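Type III secretion T3S chaperone (PDB 3K29) is a coiled-coil protein related to YscO that probably serves as a chaperone of the type III secretion apparatus in Chlamydia trachomatis. Local coordinates at residues R40-E43 and S44-D47; K50-Y53 and M54-R58; K75-A78 and Y79-V83. One frame throughout, in Å; residues are numbered along the deposited sequence. Where two conformers were deposited one is given.

Contact 1: R40-E43 and S44-D47; sequences RERE and SERD
The carbonyls of R40 to E43 accept hydrogen bonds from the amides of S44 to D47, each four residues on, in a little over two turns of alpha helix. The helix is 8-66, the first arm of a long two-helix hairpin, in a region predicted as coiled coil. The amide of S44 is shared: S44 N bonds R40 O at 2.9 Å and makes a weak second bond to E41 O. Side chains three residues apart also meet. A turn at chi2 (-81°) bends the R42 chain and brings NH2 to 3.4 Å from E45 CG. It meets the methylene there, and the E45 carboxylate goes to K48 instead. E43 and R46 lie along one another, with their flat groups 22° apart. R46 NH2 packs on E43 CG at 3.4 Å. E43 OE2 is 4.6 Å from R46 NH2, too far for a salt bridge; it has a long, weak ion pair with K98 of helix 70-160. R46 also reaches across the hairpin, where NH1 pairs with E91 of that helix. Its NE forms a salt bridge with D47 OD1 at 2.9 Å, and it meets that oxygen from above the carboxylate plane, 47° out of it.

Contact 2: K50-Y53 and M54-R58; sequences KNHY and MQKIR
I57 CD1 sits over the centre of the Y53 ring, 3.7 Å from its centroid and 9° off the ring normal. This is a CH-pi contact between residues one helical turn apart. With CG anti to the backbone N (chi1 -177°), the Y53 ring is placed on the side where I57 CD1 can cover it. H52 and K56 form a second i to i+4 pair, their chains running alongside. The folded K56 chain brings CD to 3.7 Å from H52 CE1, with CG over the rim of one ring face. Q55 meets H52 differently: its amide stands 79° from the imidazole plane, and NE2 approaches the ring edge. The Y53-I57 and H52-K56 pairs are spaced by the backbone of helix 8-66, whose predicted coiled coil ends at H52. K56 N bonds H52 O at 3.1 Å and I57 N bonds Y53 O at 2.9 Å. Further out, Y53 packs on I80, V83 and A84 of helix 70-160, the other arm of the hairpin. These two pairs thus meet through methyl and methylene groups against rings. Q55 NE2, 4.1 Å from H52 ND1, is too far for a hydrogen bond, while K56 NZ finds one with Q59 OE1.

Contact 3: K75-A78 and Y79-V83; sequences KMKA and YIKVV
Y79 lies alongside K75. The extended lysine chain keeps CG and CE near the ring: K75 CG is 3.7 Å from Y79 CE2, and K75 CE is 3.6 Å from Y79 OH. The selenomethionine M76 crosses the tyrosine at a slant. Its folded chain brings the CE methyl to the ring edge, in plane, 3.7 Å from Y79 CD2. M76 and Y79 each have two conformers, and these approaches hold for one of them. The backbone bond from Y79 N to K75 O is weak. I80 follows, with its amide on M76 O at 3.0 Å and its CG1 and CD1 packed against the same carbonyl. Its side chain also touches K56 and L60 of helix 8-66. K81 runs beside K77, and the two ammonium nitrogens, K77 NZ and K81 NZ, stand 4.1 Å apart. One water accepts a hydrogen bond from each, 3.0 Å from K77 NZ and 2.9 Å from K81 NZ, which probably eases the like-charge approach. V82 N makes a weak bond to A78 O. V83 turns to the other helix. I80 and V83 thus face helix 8-66 while the lysines lie outward, consistent with two antiparallel helices packed as a hairpin.

Contacts 1 and 2 follow helix 8-66 toward the turn of the hairpin, with centres about 16 Å apart; contact 3 lies just past the turn, on helix 70-160. All three are on the same side of the chain's centre. Contacts 2 and 3 face each other across the hairpin, their centres about 11 Å apart, and they touch. Y53 CE1 lies 3.5 Å from I80 O, and K56 CB lies 3.8 Å from I80 CG1. Contact 1 does not touch contact 3; their nearest atoms are about 8 Å apart. Its own links to helix 70-160 run through R42 and R46, which both touch V94.

Contact 1: R40-E43 and S44-D47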
ATOM      1  N   ARG A  40     -18.766   0.179  -7.358  1.00 19.00           N
ATOM      2  CA  ARG A  40     -19.390   0.756  -8.543  1.00 19.57           C
ATOM      3  C   ARG A  40     -20.520  -0.119  -9.095  1.00 19.05           C
ATOM      4  O   ARG A  40     -21.566   0.406  -9.469  1.00 19.16           O
ATOM      5  CB  ARG A  40     -18.343   1.112  -9.609  1.00 20.14           C
ATOM      6  CG  ARG A  40     -17.561   2.397  -9.287  1.00 21.87           C
ATOM      7  CD  ARG A  40     -16.669   2.887 -10.475  1.00 24.09           C
ATOM      8  NE  ARG A  40     -15.669   1.895 -10.901  1.00 27.16           N
ATOM      9  CZ  ARG A  40     -14.453   1.716 -10.360  1.00 26.64           C
ATOM     10  NH1 ARG A  40     -14.034   2.456  -9.340  1.00 25.94           N
ATOM     11  NH2 ARG A  40     -13.655   0.780 -10.845  1.00 25.02           N
ATOM     12  N   GLU A  41     -20.327  -1.437  -9.126  1.00 18.74           N
ATOM     13  CA  GLU A  41     -21.395  -2.353  -9.522  1.00 19.54           C
ATOM     14  C   GLU A  41     -22.622  -2.280  -8.606  1.00 19.84           C
ATOM     15  O   GLU A  41     -23.753  -2.215  -9.101  1.00 17.98           O
ATOM     16  CB  GLU A  41     -20.899  -3.782  -9.565  1.00 20.62           C
ATOM     17  CG  GLU A  41     -20.364  -4.181 -10.905  1.00 24.36           C
ATOM     18  CD  GLU A  41     -20.462  -5.676 -11.157  1.00 31.68           C
ATOM     19  OE1 GLU A  41     -19.650  -6.456 -10.585  1.00 33.50           O
ATOM     20  OE2 GLU A  41     -21.343  -6.068 -11.960  1.00 34.59           O
ATOM     21  N   ARG A  42     -22.392  -2.273  -7.281  1.00 19.46           N
ATOM     22  CA  ARG A  42     -23.489  -2.091  -6.317  1.00 19.60           C
ATOM     23  C   ARG A  42     -24.217  -0.793  -6.529  1.00 18.61           C
ATOM     24  O   ARG A  42     -25.424  -0.748  -6.500  1.00 18.83           O
ATOM     25  CB  ARG A  42     -23.000  -2.185  -4.871  1.00 20.10           C
ATOM     26  CG  ARG A  42     -22.262  -3.495  -4.558  1.00 20.01           C
ATOM     27  CD  ARG A  42     -23.166  -4.683  -4.273  1.00 22.70           C
ATOM     28  NE  ARG A  42     -24.198  -4.921  -5.271  1.00 26.72           N
ATOM     29  CZ  ARG A  42     -24.031  -5.583  -6.421  1.00 28.21           C
ATOM     30  NH1 ARG A  42     -22.832  -6.071  -6.741  1.00 27.50           N
ATOM     31  NH2 ARG A  42     -25.077  -5.732  -7.263  1.00 28.41           N
ATOM     32  N   GLU A  43     -23.476   0.277  -6.723  1.00 19.18           N
ATOM     33  CA  GLU A  43     -24.062   1.603  -6.909  1.00 19.42           C
ATOM     34  C   GLU A  43     -24.839   1.677  -8.220  1.00 18.71           C
ATOM     35  O   GLU A  43     -25.853   2.368  -8.322  1.00 19.49           O
ATOM     36  CB  GLU A  43     -22.961   2.661  -6.827  1.00 19.02           C
ATOM     37  CG  GLU A  43     -22.643   2.984  -5.379  1.00 20.65           C
ATOM     38  CD  GLU A  43     -21.375   3.798  -5.190  1.00 22.40           C
ATOM     39  OE1 GLU A  43     -20.579   3.885  -6.129  1.00 23.95           O
ATOM     40  OE2 GLU A  43     -21.169   4.345  -4.089  1.00 25.15           O
ATOM     41  N   SER A  44     -24.401   0.896  -9.192  1.00 19.07           N
ATOM     42  CA  SER A  44     -25.056   0.841 -10.495  1.00 19.34           C
ATOM     43  C   SER A  44     -26.406   0.138 -10.337  1.00 19.45           C
ATOM     44  O   SER A  44     -27.475   0.638 -10.758  1.00 18.51           O
ATOM     45  CB  SER A  44     -24.169   0.096 -11.463  1.00 18.89           C
ATOM     46  OG  SER A  44     -24.902  -0.338 -12.575  1.00 21.03           O
ATOM     47  N   GLU A  45     -26.371  -0.997  -9.652  1.00 18.77           N
ATOM     48  CA  GLU A  45     -27.597  -1.758  -9.419  1.00 19.04           C
ATOM     49  C   GLU A  45     -28.571  -0.966  -8.578  1.00 17.29           C
ATOM     50  O   GLU A  45     -29.799  -1.004  -8.808  1.00 18.31           O
ATOM     51  CB  GLU A  45     -27.265  -3.126  -8.789  1.00 19.01           C
ATOM     52  CG  GLU A  45     -26.640  -4.107  -9.779  1.00 24.74           C
ATOM     53  CD  GLU A  45     -27.483  -4.278 -11.063  1.00 29.02           C
ATOM     54  OE1 GLU A  45     -28.721  -4.377 -10.961  1.00 30.97           O
ATOM     55  OE2 GLU A  45     -26.908  -4.315 -12.175  1.00 33.01           O
ATOM     56  N   ARG A  46     -28.038  -0.216  -7.616  1.00 16.31           N
ATOM     57  CA  ARG A  46     -28.878   0.641  -6.773  1.00 15.90           C
ATOM     58  C   ARG A  46     -29.519   1.759  -7.632  1.00 15.98           C
ATOM     59  O   ARG A  46     -30.710   2.070  -7.485  1.00 15.55           O
ATOM     60  CB  ARG A  46     -28.074   1.280  -5.645  1.00 14.79           C
ATOM     61  CG  ARG A  46     -28.904   2.107  -4.646  1.00 18.36           C
ATOM     62  CD  ARG A  46     -28.900   3.637  -4.919  1.00 24.23           C
ATOM     63  NE  ARG A  46     -27.662   4.121  -5.550  1.00 23.81           N
ATOM     64  CZ  ARG A  46     -26.567   4.516  -4.888  1.00 23.61           C
ATOM     65  NH1 ARG A  46     -26.537   4.502  -3.562  1.00 22.06           N
ATOM     66  NH2 ARG A  46     -25.487   4.929  -5.555  1.00 21.14           N
ATOM     67  N   ASP A  47     -28.720   2.358  -8.511  1.00 16.92           N
ATOM     68  CA  ASP A  47     -29.236   3.436  -9.392  1.00 17.10           C
ATOM     69  C   ASP A  47     -30.338   2.966 -10.325  1.00 16.96           C
ATOM     70  O   ASP A  47     -31.281   3.716 -10.536  1.00 17.66           O
ATOM     71  CB  ASP A  47     -28.087   4.057 -10.178  1.00 18.33           C
ATOM     72  CG  ASP A  47     -27.154   4.883  -9.281  1.00 20.10           C
ATOM     73  OD1 ASP A  47     -27.581   5.298  -8.182  1.00 24.81           O
ATOM     74  OD2 ASP A  47     -26.000   5.128  -9.665  1.00 25.32           O
TER

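Contact 2: K50-Y53 and M54-R58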
ATOM      1  N   LYS A  50     -33.338   2.847  -8.074  1.00 14.49           N
ATOM      2  CA  LYS A  50     -33.676   4.233  -7.745  1.00 14.89           C
ATOM      3  C   LYS A  50     -34.365   4.926  -8.943  1.00 15.05           C
ATOM      4  O   LYS A  50     -35.328   5.703  -8.777  1.00 14.82           O
ATOM      5  CB  LYS A  50     -32.420   5.003  -7.334  1.00 14.15           C
ATOM      6  CG  LYS A  50     -32.690   6.281  -6.582  1.00 19.51           C
ATOM      7  CD  LYS A  50     -31.395   7.151  -6.474  1.00 23.02           C
ATOM      8  CE  LYS A  50     -31.579   8.274  -5.461  1.00 31.10           C
ATOM      9  NZ  LYS A  50     -31.117   9.658  -5.929  1.00 30.85           N
ATOM     10  N   ASN A  51     -33.895   4.633 -10.147  1.00 14.12           N
ATOM     11  CA  ASN A  51     -34.523   5.237 -11.316  0.50 15.07           C
ATOM     12  C   ASN A  51     -35.910   4.682 -11.585  1.00 14.87           C
ATOM     13  O   ASN A  51     -36.812   5.417 -11.959  1.00 14.46           O
ATOM     14  CB  ASN A  51     -33.578   5.173 -12.527  0.50 13.95           C
ATOM     15  CG  ASN A  51     -32.416   6.142 -12.369  0.50 13.83           C
ATOM     16  OD1 ASN A  51     -32.607   7.267 -11.908  0.50 16.27           O
ATOM     17  ND2 ASN A  51     -31.217   5.710 -12.713  0.50 15.92           N
ATOM     18  N   HIS A  52     -36.072   3.384 -11.367  1.00 15.39           N
ATOM     19  CA  HIS A  52     -37.345   2.747 -11.546  1.00 15.53           C
ATOM     20  C   HIS A  52     -38.345   3.383 -10.586  1.00 14.63           C
ATOM     21  O   HIS A  52     -39.533   3.598 -10.914  1.00 14.30           O
ATOM     22  CB  HIS A  52     -37.149   1.200 -11.366  1.00 17.63           C
ATOM     23  CG  HIS A  52     -38.414   0.408 -11.487  1.00 20.92           C
ATOM     24  ND1 HIS A  52     -39.343   0.631 -12.482  1.00 25.73           N
ATOM     25  CD2 HIS A  52     -38.902  -0.616 -10.749  1.00 25.26           C
ATOM     26  CE1 HIS A  52     -40.354  -0.211 -12.349  1.00 24.51           C
ATOM     27  NE2 HIS A  52     -40.104  -0.986 -11.307  1.00 27.64           N
ATOM     28  N   TYR A  53     -37.859   3.747  -9.395  1.00 15.03           N
ATOM     29  CA  TYR A  53     -38.730   4.280  -8.322  1.00 14.88           C
ATOM     30  C   TYR A  53     -39.167   5.663  -8.751  1.00 14.52           C
ATOM     31  O   TYR A  53     -40.348   6.027  -8.722  1.00 14.10           O
ATOM     32  CB  TYR A  53     -37.912   4.318  -7.024  1.00 14.41           C
ATOM     33  CG  TYR A  53     -38.602   4.752  -5.763  1.00 16.03           C
ATOM     34  CD1 TYR A  53     -39.786   4.156  -5.328  1.00 17.72           C
ATOM     35  CD2 TYR A  53     -37.990   5.668  -4.929  1.00 17.56           C
ATOM     36  CE1 TYR A  53     -40.372   4.541  -4.110  1.00 20.65           C
ATOM     37  CE2 TYR A  53     -38.556   6.080  -3.747  1.00 19.41           C
ATOM     38  CZ  TYR A  53     -39.753   5.524  -3.346  1.00 20.61           C
ATOM     39  OH  TYR A  53     -40.280   5.958  -2.162  1.00 19.94           O
HETATM   40  N   MSE A  54     -38.186   6.426  -9.191  1.00 15.65           N
HETATM   41  CA  MSE A  54     -38.437   7.778  -9.696  0.50 16.05           C
HETATM   42  C   MSE A  54     -39.432   7.771 -10.864  1.00 14.94           C
HETATM   43  O   MSE A  54     -40.370   8.538 -10.879  1.00 14.41           O
HETATM   44  CB  MSE A  54     -37.102   8.468 -10.019  0.50 16.14           C
HETATM   45  CG  MSE A  54     -36.259   8.687  -8.769  0.50 18.87           C
HETATM   46 SE   MSE A  54     -34.668   9.861  -8.805  0.30 24.54          SE
HETATM   47  CE  MSE A  54     -35.515  11.488  -8.132  0.50 22.50           C
ATOM     48  N   GLN A  55     -39.237   6.885 -11.837  1.00 16.45           N
ATOM     49  CA  GLN A  55     -40.202   6.751 -12.965  1.00 17.10           C
ATOM     50  C   GLN A  55     -41.615   6.493 -12.477  1.00 17.04           C
ATOM     51  O   GLN A  55     -42.540   7.099 -12.993  1.00 14.35           O
ATOM     52  CB  GLN A  55     -39.863   5.560 -13.868  1.00 19.30           C
ATOM     53  CG  GLN A  55     -38.735   5.787 -14.860  1.00 23.48           C
ATOM     54  CD  GLN A  55     -38.153   4.458 -15.485  1.00 31.44           C
ATOM     55  OE1 GLN A  55     -37.010   4.455 -15.932  1.00 34.18           O
ATOM     56  NE2 GLN A  55     -38.939   3.354 -15.510  1.00 30.76           N
ATOM     57  N   LYS A  56     -41.790   5.561 -11.510  1.00 15.70           N
ATOM     58  CA  LYS A  56     -43.114   5.249 -10.946  1.00 16.71           C
ATOM     59  C   LYS A  56     -43.724   6.482 -10.259  1.00 15.27           C
ATOM     60  O   LYS A  56     -44.914   6.768 -10.405  1.00 16.42           O
ATOM     61  CB  LYS A  56     -43.050   4.094  -9.887  1.00 16.74           C
ATOM     62  CG  LYS A  56     -42.524   2.678 -10.409  1.00 21.38           C
ATOM     63  CD  LYS A  56     -42.976   2.406 -11.818  1.00 26.39           C
ATOM     64  CE  LYS A  56     -44.331   1.710 -11.827  1.00 31.63           C
ATOM     65  NZ  LYS A  56     -44.991   1.899 -13.135  1.00 33.59           N
ATOM     66  N   ILE A  57     -42.922   7.188  -9.473  1.00 14.32           N
ATOM     67  CA  ILE A  57     -43.446   8.363  -8.762  1.00 14.51           C
ATOM     68  C   ILE A  57     -43.913   9.408  -9.791  1.00 14.78           C
ATOM     69  O   ILE A  57     -44.991  10.018  -9.643  1.00 16.17           O
ATOM     70  CB  ILE A  57     -42.333   8.912  -7.872  1.00 13.42           C
ATOM     71  CG1 ILE A  57     -42.056   7.903  -6.737  1.00 15.68           C
ATOM     72  CG2 ILE A  57     -42.707  10.279  -7.184  1.00 15.43           C
ATOM     73  CD1 ILE A  57     -40.687   8.170  -6.080  1.00 12.76           C
ATOM     74  N   ARG A  58     -43.103   9.619 -10.827  1.00 14.03           N
ATOM     75  CA  ARG A  58     -43.414  10.656 -11.853  1.00 13.88           C
ATOM     76  C   ARG A  58     -44.612  10.236 -12.624  1.00 13.59           C
ATOM     77  O   ARG A  58     -45.437  11.058 -12.952  1.00 12.86           O
ATOM     78  CB  ARG A  58     -42.237  10.897 -12.801  1.00 13.80           C
ATOM     79  CG  ARG A  58     -41.155  11.769 -12.237  1.00 16.00           C
ATOM     80  CD  ARG A  58     -39.878  11.902 -13.169  1.00 25.98           C
ATOM     81  NE  ARG A  58     -38.720  12.406 -12.409  1.00 24.60           N
ATOM     82  CZ  ARG A  58     -38.662  13.668 -11.965  1.00 24.01           C
ATOM     83  NH1 ARG A  58     -39.670  14.490 -12.242  1.00 22.84           N
ATOM     84  NH2 ARG A  58     -37.641  14.087 -11.229  1.00 22.32           N
TER

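Contact 3: K75-A78 and Y79-V83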
ATOM      1  N   LYS A  75     -53.736   1.782  -6.218  1.00 18.45           N
ATOM      2  CA  LYS A  75     -52.914   0.786  -6.917  1.00 18.35           C
ATOM      3  C   LYS A  75     -51.464   1.236  -7.263  1.00 17.54           C
ATOM      4  O   LYS A  75     -50.491   0.482  -7.124  1.00 19.10           O
ATOM      5  CB  LYS A  75     -53.606   0.368  -8.185  1.00 18.40           C
ATOM      6  CG  LYS A  75     -52.857  -0.801  -8.860  1.00 18.91           C
ATOM      7  CD  LYS A  75     -53.476  -1.117 -10.248  1.00 24.70           C
ATOM      8  CE  LYS A  75     -53.039  -2.492 -10.770  1.00 20.26           C
ATOM      9  NZ  LYS A  75     -53.886  -2.774 -11.958  1.00 22.92           N
HETATM   10  N   MSE A  76     -51.307   2.451  -7.753  1.00 16.83           N
HETATM   11  CA  MSE A  76     -49.962   2.968  -8.070  0.60 15.46           C
HETATM   12  C   MSE A  76     -49.143   3.110  -6.813  1.00 14.36           C
HETATM   13  O   MSE A  76     -47.967   2.786  -6.818  1.00 12.40           O
HETATM   14  CB  MSE A  76     -50.046   4.349  -8.755  0.60 15.49           C
HETATM   15  CG  MSE A  76     -50.772   4.318 -10.083  0.60 18.05           C
HETATM   16 SE   MSE A  76     -49.926   3.178 -11.398  0.36 26.81          SE
HETATM   17  CE  MSE A  76     -50.732   1.414 -10.982  0.60 14.21           C
ATOM     18  N   LYS A  77     -49.769   3.609  -5.734  1.00 13.98           N
ATOM     19  CA  LYS A  77     -49.064   3.773  -4.454  1.00 16.39           C
ATOM     20  C   LYS A  77     -48.626   2.430  -3.891  1.00 17.60           C
ATOM     21  O   LYS A  77     -47.538   2.298  -3.255  1.00 15.04           O
ATOM     22  CB  LYS A  77     -49.943   4.463  -3.394  1.00 16.55           C
ATOM     23  CG  LYS A  77     -50.078   5.971  -3.654  1.00 20.63           C
ATOM     24  CD  LYS A  77     -51.078   6.594  -2.707  1.00 27.44           C
ATOM     25  CE  LYS A  77     -50.559   6.656  -1.262  1.00 29.99           C
ATOM     26  NZ  LYS A  77     -49.229   7.301  -1.182  1.00 28.63           N
ATOM     27  N   ALA A  78     -49.435   1.415  -4.158  1.00 17.13           N
ATOM     28  CA  ALA A  78     -49.081   0.055  -3.568  1.00 18.70           C
ATOM     29  C   ALA A  78     -47.786  -0.466  -4.197  1.00 19.62           C
ATOM     30  O   ALA A  78     -46.876  -0.937  -3.519  1.00 19.72           O
ATOM     31  CB  ALA A  78     -50.231  -0.949  -3.829  1.00 17.60           C
ATOM     32  N   TYR A  79     -47.697  -0.331  -5.510  1.00 20.21           N
ATOM     33  CA  TYR A  79     -46.501  -0.675  -6.288  0.50 20.43           C
ATOM     34  C   TYR A  79     -45.291   0.197  -5.863  1.00 20.39           C
ATOM     35  O   TYR A  79     -44.177  -0.303  -5.735  1.00 20.81           O
ATOM     36  CB  TYR A  79     -46.764  -0.498  -7.798  0.50 20.60           C
ATOM     37  CG  TYR A  79     -47.645  -1.545  -8.486  0.50 21.87           C
ATOM     38  CD1 TYR A  79     -47.312  -2.878  -8.480  0.50 22.12           C
ATOM     39  CD2 TYR A  79     -48.762  -1.162  -9.231  0.50 26.52           C
ATOM     40  CE1 TYR A  79     -48.105  -3.831  -9.112  0.50 22.56           C
ATOM     41  CE2 TYR A  79     -49.545  -2.101  -9.885  0.50 25.58           C
ATOM     42  CZ  TYR A  79     -49.209  -3.430  -9.811  0.50 26.45           C
ATOM     43  OH  TYR A  79     -49.983  -4.362 -10.457  0.50 30.16           O
ATOM     44  N   ILE A  80     -45.517   1.512  -5.698  1.00 18.39           N
ATOM     45  CA  ILE A  80     -44.443   2.410  -5.250  1.00 18.36           C
ATOM     46  C   ILE A  80     -43.839   1.954  -3.912  1.00 18.63           C
ATOM     47  O   ILE A  80     -42.615   1.905  -3.760  1.00 17.86           O
ATOM     48  CB  ILE A  80     -44.871   3.885  -5.205  1.00 18.65           C
ATOM     49  CG1 ILE A  80     -45.007   4.393  -6.649  1.00 16.86           C
ATOM     50  CG2 ILE A  80     -43.912   4.708  -4.348  1.00 18.46           C
ATOM     51  CD1 ILE A  80     -45.896   5.670  -6.788  1.00 20.42           C
ATOM     52  N   LYS A  81     -44.696   1.559  -2.970  1.00 18.50           N
ATOM     53  CA  LYS A  81     -44.182   1.027  -1.690  1.00 18.34           C
ATOM     54  C   LYS A  81     -43.298  -0.157  -1.853  1.00 16.64           C
ATOM     55  O   LYS A  81     -42.296  -0.263  -1.136  1.00 18.02           O
ATOM     56  CB  LYS A  81     -45.293   0.826  -0.638  1.00 18.93           C
ATOM     57  CG  LYS A  81     -45.625   2.241  -0.070  1.00 27.26           C
ATOM     58  CD  LYS A  81     -46.966   2.359   0.613  1.00 31.43           C
ATOM     59  CE  LYS A  81     -47.327   3.832   0.824  1.00 33.93           C
ATOM     60  NZ  LYS A  81     -48.756   3.944   1.130  1.00 34.39           N
ATOM     61  N   VAL A  82     -43.643  -1.060  -2.776  1.00 16.81           N
ATOM     62  CA  VAL A  82     -42.831  -2.244  -3.066  1.00 16.09           C
ATOM     63  C   VAL A  82     -41.448  -1.848  -3.555  1.00 16.11           C
ATOM     64  O   VAL A  82     -40.441  -2.356  -3.069  1.00 14.89           O
ATOM     65  CB  VAL A  82     -43.532  -3.198  -4.094  1.00 16.91           C
ATOM     66  CG1 VAL A  82     -42.625  -4.283  -4.614  1.00 14.57           C
ATOM     67  CG2 VAL A  82     -44.784  -3.842  -3.457  1.00 16.36           C
ATOM     68  N   VAL A  83     -41.409  -0.886  -4.477  1.00 15.85           N
ATOM     69  CA  VAL A  83     -40.140  -0.458  -5.058  1.00 16.25           C
ATOM     70  C   VAL A  83     -39.287   0.244  -4.007  1.00 15.61           C
ATOM     71  O   VAL A  83     -38.077   0.106  -4.020  1.00 18.54           O
ATOM     72  CB  VAL A  83     -40.364   0.452  -6.322  1.00 15.57           C
ATOM     73  CG1 VAL A  83     -39.033   0.778  -6.968  1.00 17.98           C
ATOM     74  CG2 VAL A  83     -41.195  -0.306  -7.318  1.00 17.87           C
TER
HETATM   75  O   HOH W   1     -48.553   6.763   1.696  1.00 39.13           O